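Local coordinates for protein Fdc1 (Candida dubliniensis, PDB 4ZAD) that probably catalyses the reversible, prenylated-FMN-dependent decarboxylation of aromatic acrylic acids such as cinnamic, p-coumaric and ferulic acid to their vinyl derivatives, at residues K343-Q348 / S400-K405; F396-K401 / H411-V416. All blocks are in the same frame, centred on the assembly; numbering follows the deposited sequence.

In the fold
Both contacts lie in the C-terminal region of the UbiD fold, about 10 Å apart between centres, and they share S400 and K401, where helix 386-399 gives way to the loop before strand 412-417. Contact 1 is partly buried: the end of helix 334-347 meets this loop through one leucine, amid polar groups that organise the loop and, at K405, reach the cofactor phosphate. Contact 2 is buried and wholly apolar, with L397 and F398 of the helix packed on I413 of the strand. F396 connects the two, its ring close to L345 and E402 and its carbonyl close to C403.

Contact 1. Residues K343-Q348 / S400-K405; sequences KYLISQ and SKECYK. With 4LU (1-deoxy-5-O-phosphono-1-(3,3,4,5-tetramethyl-9,11-dioxo-2,3,8,9,10,11-hexahydro-7H-quinolino[1,8-fg]pteridin-12-ium-7-y l)-D-ribitol), chain E.
CG of L345 (chi1 -73°) and SG of C403 both stand anti to the carbonyl carbon, beside the backbone N, and an extended chi2 of -178° then sends CD1 of L345 out from helix 334-347 to the loop. This methyl makes the closest touches. It lies 3.8 Å from SG of C403 and 3.4 Å from the backbone O of E402, and it also brushes CB of E402, while CD2 lies against CB and CG of E402 a little farther off. The touch is van der Waals in kind, a methyl set against a sulfur and a peptide oxygen, and the backbones stay well apart, L345 CA and E402 CA being 7.0 Å from each other. Beyond CB, E402 bends at chi2 and turns its carboxylate away from the leucine. There OE2 receives NZ of K401 at 3.2 Å on its syn side, 31° out of the carboxylate plane, in a salt bridge between neighbours in sequence. The turn beneath is tied by OG of S400, which accepts the backbone N of C403 at 3.1 Å and that of E402 only weakly. Farther along, K405 runs extended as far as CE, and its bend at chi4 brings NZ to O3P of the prenylated FMN at 2.7 Å. The lysine side chain touches H197, P195 and Q196, and H197 N and Q196 NE2 also bond the cofactor. The arrangement is an ST motif following helix 386-399, leading into a loop that delivers a phosphate-binding lysine to the prenylated-FMN site of a UbiD-type decarboxylase.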
loop_
_atom_site.group_PDB
_atom_site.type_symbol
_atom_site.label_atom_id
_atom_site.label_comp_id
_atom_site.label_asym_id
_atom_site.label_seq_id
_atom_site.Cartn_x
_atom_site.Cartn_y
_atom_site.Cartn_z
ATOM N N LYS A 343 -0.967 14.730 17.301
ATOM C CA LYS A 343 -0.633 13.932 18.484
ATOM C C LYS A 343 -0.692 14.874 19.677
ATOM O O LYS A 343 -1.330 14.574 20.645
ATOM C CB LYS A 343 0.764 13.320 18.387
ATOM C CG LYS A 343 0.885 11.926 18.898
ATOM C CD LYS A 343 0.718 11.752 20.410
ATOM C CE LYS A 343 1.562 10.488 20.926
ATOM N NZ LYS A 343 3.044 10.453 20.432
ATOM N N TYR A 344 -0.049 16.034 19.576
ATOM C CA TYR A 344 -0.061 16.946 20.682
ATOM C C TYR A 344 -1.494 17.267 21.075
ATOM O O TYR A 344 -1.898 17.013 22.194
ATOM C CB TYR A 344 0.754 18.222 20.453
ATOM C CG TYR A 344 0.666 19.111 21.677
ATOM C CD1 TYR A 344 1.332 18.773 22.871
ATOM C CD2 TYR A 344 -0.162 20.220 21.691
ATOM C CE1 TYR A 344 1.188 19.553 24.022
ATOM C CE2 TYR A 344 -0.306 20.993 22.826
ATOM C CZ TYR A 344 0.363 20.662 23.978
ATOM O OH TYR A 344 0.207 21.471 25.090
ATOM N N LEU A 345 -2.271 17.794 20.146
ATOM C CA LEU A 345 -3.635 18.179 20.446
ATOM C C LEU A 345 -4.480 17.052 21.057
ATOM O O LEU A 345 -5.317 17.302 21.910
ATOM C CB LEU A 345 -4.294 18.748 19.181
ATOM C CG LEU A 345 -3.803 20.139 18.782
ATOM C CD1 LEU A 345 -4.517 20.667 17.549
ATOM C CD2 LEU A 345 -4.064 21.080 19.964
ATOM N N ILE A 346 -4.243 15.811 20.644
ATOM C CA ILE A 346 -5.064 14.659 21.064
ATOM C C ILE A 346 -4.764 14.294 22.524
ATOM O O ILE A 346 -5.637 14.032 23.332
ATOM C CB ILE A 346 -4.796 13.463 20.127
ATOM C CG1 ILE A 346 -5.629 13.591 18.865
ATOM C CG2 ILE A 346 -5.138 12.190 20.765
ATOM C CD1 ILE A 346 -5.495 12.401 17.878
ATOM N N SER A 347 -3.488 14.191 22.796
ATOM C CA SER A 347 -2.868 14.359 24.107
ATOM C C SER A 347 -3.585 15.201 25.146
ATOM O O SER A 347 -3.559 14.917 26.314
ATOM C CB SER A 347 -1.587 15.081 23.802
ATOM O OG SER A 347 -0.817 15.321 24.916
ATOM N N GLN A 348 -4.156 16.300 24.714
ATOM C CA GLN A 348 -4.790 17.222 25.614
ATOM C C GLN A 348 -6.281 16.980 25.664
ATOM O O GLN A 348 -6.962 17.691 26.372
ATOM C CB GLN A 348 -4.516 18.648 25.153
ATOM C CG GLN A 348 -3.073 19.036 25.248
ATOM C CD GLN A 348 -2.587 19.139 26.691
ATOM O OE1 GLN A 348 -1.721 18.375 27.119
ATOM N NE2 GLN A 348 -3.152 20.084 27.446
ATOM N N SER A 400 -13.231 20.837 15.315
ATOM C CA SER A 400 -12.926 21.561 16.533
ATOM C C SER A 400 -12.067 22.787 16.245
ATOM O O SER A 400 -11.307 22.840 15.256
ATOM C CB SER A 400 -12.251 20.668 17.563
ATOM O OG SER A 400 -10.911 20.382 17.229
ATOM N N LYS A 401 -12.180 23.766 17.140
ATOM C CA LYS A 401 -11.319 24.949 17.100
ATOM C C LYS A 401 -9.859 24.582 17.264
ATOM O O LYS A 401 -8.970 25.369 16.914
ATOM C CB LYS A 401 -11.747 25.986 18.155
ATOM C CG LYS A 401 -11.574 25.598 19.629
ATOM C CD LYS A 401 -11.429 26.899 20.534
ATOM C CE LYS A 401 -12.004 26.770 21.997
ATOM N NZ LYS A 401 -11.541 25.563 22.825
ATOM N N GLU A 402 -9.616 23.406 17.838
ATOM C CA GLU A 402 -8.245 22.909 17.985
ATOM C C GLU A 402 -7.686 22.472 16.629
ATOM O O GLU A 402 -6.627 22.962 16.225
ATOM C CB GLU A 402 -8.139 21.730 18.982
ATOM C CG GLU A 402 -8.237 22.111 20.463
ATOM C CD GLU A 402 -9.662 22.434 20.944
ATOM O OE1 GLU A 402 -10.665 22.072 20.275
ATOM O OE2 GLU A 402 -9.763 23.093 22.008
ATOM N N CYS A 403 -8.412 21.579 15.941
ATOM C CA CYS A 403 -7.911 20.884 14.761
ATOM C C CYS A 403 -8.487 21.312 13.382
ATOM O O CYS A 403 -8.073 20.795 12.366
ATOM C CB CYS A 403 -8.181 19.408 14.946
ATOM S SG CYS A 403 -7.589 18.771 16.499
ATOM N N TYR A 404 -9.425 22.252 13.353
ATOM C CA TYR A 404 -10.090 22.637 12.120
ATOM C C TYR A 404 -9.120 22.914 10.983
ATOM O O TYR A 404 -9.341 22.461 9.869
ATOM C CB TYR A 404 -11.019 23.854 12.345
ATOM C CG TYR A 404 -10.346 25.188 12.295
ATOM C CD1 TYR A 404 -9.656 25.660 13.390
ATOM C CD2 TYR A 404 -10.382 25.981 11.137
ATOM C CE1 TYR A 404 -9.016 26.903 13.362
ATOM C CE2 TYR A 404 -9.738 27.257 11.106
ATOM C CZ TYR A 404 -9.053 27.694 12.221
ATOM O OH TYR A 404 -8.391 28.905 12.264
ATOM N N LYS A 405 -8.056 23.650 11.275
ATOM C CA LYS A 405 -7.010 23.910 10.326
ATOM C C LYS A 405 -5.954 22.779 10.268
ATOM O O LYS A 405 -5.490 22.374 9.162
ATOM C CB LYS A 405 -6.298 25.206 10.709
ATOM C CG LYS A 405 -4.945 25.379 10.035
ATOM C CD LYS A 405 -4.373 26.787 10.202
ATOM C CE LYS A 405 -2.993 26.889 9.545
ATOM N NZ LYS A 405 -2.025 25.978 10.186
HETATM C C9 4LU E . 4.822 22.725 3.073
HETATM C C8 4LU E . 6.142 22.453 2.690
HETATM C C7 4LU E . 6.580 22.725 1.386
HETATM C C10 4LU E . 2.095 24.985 2.040
HETATM C C6 4LU E . 5.580 23.231 0.403
HETATM N N3 4LU E . 0.633 26.741 0.545
HETATM C C2 4LU E . 0.365 26.599 1.848
HETATM C C13 4LU E . 6.757 24.838 -0.890
HETATM C C5 4LU E . 5.966 23.555 -0.974
HETATM C C1 4LU E . 3.557 24.203 -1.255
HETATM O O2 4LU E . -0.538 27.299 2.324
HETATM N N1 4LU E . 1.087 25.725 2.592
HETATM C C4 4LU E . 1.602 26.023 -0.059
HETATM O O4 4LU E . 1.740 26.260 -1.283
HETATM C C4A 4LU E . 2.355 25.122 0.658
HETATM N N5 4LU E . 3.247 23.997 -0.006
HETATM C C3 4LU E . 4.836 24.012 -1.765
HETATM C C12 4LU E . 6.821 22.494 -1.661
HETATM C C5A 4LU E . 4.183 23.454 0.858
HETATM C C7M 4LU E . 7.995 22.474 0.936
HETATM C C8M 4LU E . 7.061 21.915 3.756
HETATM C C9A 4LU E . 3.892 23.365 2.239
HETATM N N10 4LU E . 2.817 24.129 2.815
HETATM C "C1'" 4LU E . 2.097 23.643 4.001
HETATM C "C2'" 4LU E . 2.348 24.631 5.141
HETATM O "O2'" 4LU E . 3.761 24.913 5.200
HETATM C "C3'" 4LU E . 1.831 24.113 6.489
HETATM O "O3'" 4LU E . 0.397 23.956 6.435
HETATM C "C4'" 4LU E . 2.199 25.051 7.659
HETATM O "O4'" 4LU E . 1.419 24.705 8.807
HETATM C "C5'" 4LU E . 1.899 26.522 7.326
HETATM O "O5'" 4LU E . 2.167 27.411 8.392
HETATM P P 4LU E . 1.036 28.055 9.301
HETATM O O2P 4LU E . 1.912 29.048 10.063
HETATM O O3P 4LU E . 0.481 26.846 10.085
HETATM O O1P 4LU E . 0.019 28.658 8.355
#

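Contact 2. Residues F396-K401 / H411-V416; sequences FLFRSK and HEIILV
The last turn of helix 386-399, widened to a pi-type turn, lies over strand 412-417 at a distance set by side chains, with L397 CA 9.0 Å from I413 CA. I413 sends its side chain from the strand up to the helix and is met there by two residues in succession. Its CG1 comes to 3.5 Å from CZ of F398, the closest approach of the contact, while its CD1 lies at 4.0 Å from CE1 of the same ring. The ring is approached obliquely, and the two side chains arrive from opposite directions. On L397, CD1 touches both the CD1 and the CG2 of I413, the former at 4.1 Å. Having CG2 anti to the backbone N and CG1 beside it (chi1 -49°), I413 spreads its branches between the leucine and the phenylalanine. V393 and V372 also touch I413, adding the preceding part of the helix and strand 369-374 to the cluster, and the F398 ring meets F445 edge-to-face. The helix belongs to the beta-alpha-beta crossover joining the parallel neighbours 369-374 and 412-417 of the mixed sheet. At the helix end, OG of S400 donates to O of F396 in the carbonyl plane, and the same carbonyl takes a weak bond from the backbone N of S400. On the strand, backbone bonds join I413 to C471 and E412 to L368 and L370; the E412 side chain, starting away from the helix, bonds T473 and Y432. With apolar groups alone meeting across the interface, the helix is held on the sheet by shape and hydrophobic burial.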
loop_
_atom_site.group_PDB
_atom_site.type_symbol
_atom_site.label_atom_id
_atom_site.label_comp_id
_atom_site.label_asym_id
_atom_site.label_seq_id
_atom_site.Cartn_x
_atom_site.Cartn_y
_atom_site.Cartn_z
ATOM N N PHE A 396 -13.820 16.090 16.370
ATOM C CA PHE A 396 -12.649 16.687 16.941
ATOM C C PHE A 396 -11.604 17.109 15.920
ATOM O O PHE A 396 -11.110 18.212 15.987
ATOM C CB PHE A 396 -12.005 15.791 17.965
ATOM C CG PHE A 396 -10.854 16.444 18.660
ATOM C CD1 PHE A 396 -11.042 17.627 19.377
ATOM C CD2 PHE A 396 -9.571 15.900 18.583
ATOM C CE1 PHE A 396 -9.947 18.254 19.999
ATOM C CE2 PHE A 396 -8.515 16.507 19.204
ATOM C CZ PHE A 396 -8.697 17.684 19.913
ATOM N N LEU A 397 -11.260 16.206 15.018
ATOM C CA LEU A 397 -10.236 16.430 14.037
ATOM C C LEU A 397 -10.713 17.329 12.880
ATOM O O LEU A 397 -9.928 18.123 12.372
ATOM C CB LEU A 397 -9.716 15.091 13.506
ATOM C CG LEU A 397 -8.984 14.210 14.534
ATOM C CD1 LEU A 397 -8.401 12.965 13.842
ATOM C CD2 LEU A 397 -7.856 14.938 15.240
ATOM N N PHE A 398 -11.979 17.230 12.477
ATOM C CA PHE A 398 -12.446 18.003 11.336
ATOM C C PHE A 398 -13.092 19.340 11.698
ATOM O O PHE A 398 -13.069 20.269 10.879
ATOM C CB PHE A 398 -13.429 17.207 10.465
ATOM C CG PHE A 398 -12.861 15.944 9.852
ATOM C CD1 PHE A 398 -11.545 15.871 9.430
ATOM C CD2 PHE A 398 -13.673 14.840 9.667
ATOM C CE1 PHE A 398 -11.041 14.703 8.880
ATOM C CE2 PHE A 398 -13.184 13.687 9.093
ATOM C CZ PHE A 398 -11.861 13.609 8.721
ATOM N N ARG A 399 -13.665 19.442 12.901
ATOM C CA ARG A 399 -14.482 20.600 13.224
ATOM C C ARG A 399 -14.075 21.391 14.450
ATOM O O ARG A 399 -14.548 22.525 14.632
ATOM C CB ARG A 399 -15.929 20.177 13.402
ATOM C CG ARG A 399 -16.596 19.551 12.185
ATOM C CD ARG A 399 -18.122 19.544 12.385
ATOM N NE ARG A 399 -18.801 18.815 11.318
ATOM C CZ ARG A 399 -19.894 19.205 10.632
ATOM N NH1 ARG A 399 -20.539 20.366 10.880
ATOM N NH2 ARG A 399 -20.361 18.377 9.687
ATOM N N SER A 400 -13.231 20.837 15.315
ATOM C CA SER A 400 -12.926 21.561 16.533
ATOM C C SER A 400 -12.067 22.787 16.245
ATOM O O SER A 400 -11.307 22.840 15.256
ATOM C CB SER A 400 -12.251 20.668 17.563
ATOM O OG SER A 400 -10.911 20.382 17.229
ATOM N N LYS A 401 -12.180 23.766 17.140
ATOM C CA LYS A 401 -11.319 24.949 17.100
ATOM C C LYS A 401 -9.859 24.582 17.264
ATOM O O LYS A 401 -8.970 25.369 16.914
ATOM C CB LYS A 401 -11.747 25.986 18.155
ATOM C CG LYS A 401 -11.574 25.598 19.629
ATOM C CD LYS A 401 -11.429 26.899 20.534
ATOM C CE LYS A 401 -12.004 26.770 21.997
ATOM N NZ LYS A 401 -11.541 25.563 22.825
ATOM N N HIS A 411 -8.376 13.628 4.569
ATOM C CA HIS A 411 -9.590 13.179 4.108
ATOM C C HIS A 411 -10.123 11.830 4.620
ATOM O O HIS A 411 -11.295 11.561 4.501
ATOM C CB HIS A 411 -9.692 13.204 2.604
ATOM C CG HIS A 411 -10.184 14.500 2.024
ATOM N ND1 HIS A 411 -9.438 15.665 2.057
ATOM C CD2 HIS A 411 -11.290 14.788 1.299
ATOM C CE1 HIS A 411 -10.088 16.621 1.418
ATOM N NE2 HIS A 411 -11.219 16.120 0.964
ATOM N N GLU A 412 -9.266 10.990 5.186
ATOM C CA GLU A 412 -9.707 9.717 5.723
ATOM C C GLU A 412 -8.907 9.417 6.983
ATOM O O GLU A 412 -7.682 9.519 6.997
ATOM C CB GLU A 412 -9.547 8.624 4.676
ATOM C CG GLU A 412 -10.002 7.253 5.143
ATOM C CD GLU A 412 -10.586 6.389 4.042
ATOM O OE1 GLU A 412 -10.566 6.799 2.863
ATOM O OE2 GLU A 412 -11.077 5.298 4.367
ATOM N N ILE A 413 -9.614 9.113 8.062
ATOM C CA ILE A 413 -8.988 8.863 9.346
ATOM C C ILE A 413 -9.243 7.392 9.572
ATOM O O ILE A 413 -10.349 6.922 9.307
ATOM C CB ILE A 413 -9.619 9.638 10.484
ATOM C CG1 ILE A 413 -9.773 11.126 10.121
ATOM C CG2 ILE A 413 -8.798 9.422 11.768
ATOM C CD1 ILE A 413 -8.451 11.888 9.873
ATOM N N ILE A 414 -8.217 6.676 10.022
ATOM C CA ILE A 414 -8.248 5.244 10.028
ATOM C C ILE A 414 -8.000 4.741 11.425
ATOM O O ILE A 414 -6.945 4.911 11.957
ATOM C CB ILE A 414 -7.207 4.724 9.111
ATOM C CG1 ILE A 414 -7.607 5.066 7.659
ATOM C CG2 ILE A 414 -7.070 3.235 9.293
ATOM C CD1 ILE A 414 -6.645 4.566 6.641
ATOM N N LEU A 415 -9.011 4.197 12.068
ATOM C CA LEU A 415 -8.867 3.805 13.453
ATOM C C LEU A 415 -8.472 2.336 13.457
ATOM O O LEU A 415 -9.146 1.527 12.850
ATOM C CB LEU A 415 -10.159 4.031 14.194
ATOM C CG LEU A 415 -10.716 5.470 14.135
ATOM C CD1 LEU A 415 -12.154 5.513 14.801
ATOM C CD2 LEU A 415 -9.832 6.508 14.740
ATOM N N VAL A 416 -7.356 2.020 14.104
ATOM C CA VAL A 416 -6.865 0.675 14.152
ATOM C C VAL A 416 -6.378 0.308 15.554
ATOM O O VAL A 416 -5.979 1.168 16.327
ATOM C CB VAL A 416 -5.752 0.464 13.107
ATOM C CG1 VAL A 416 -4.509 1.332 13.400
ATOM C CG2 VAL A 416 -5.410 -1.002 13.056
#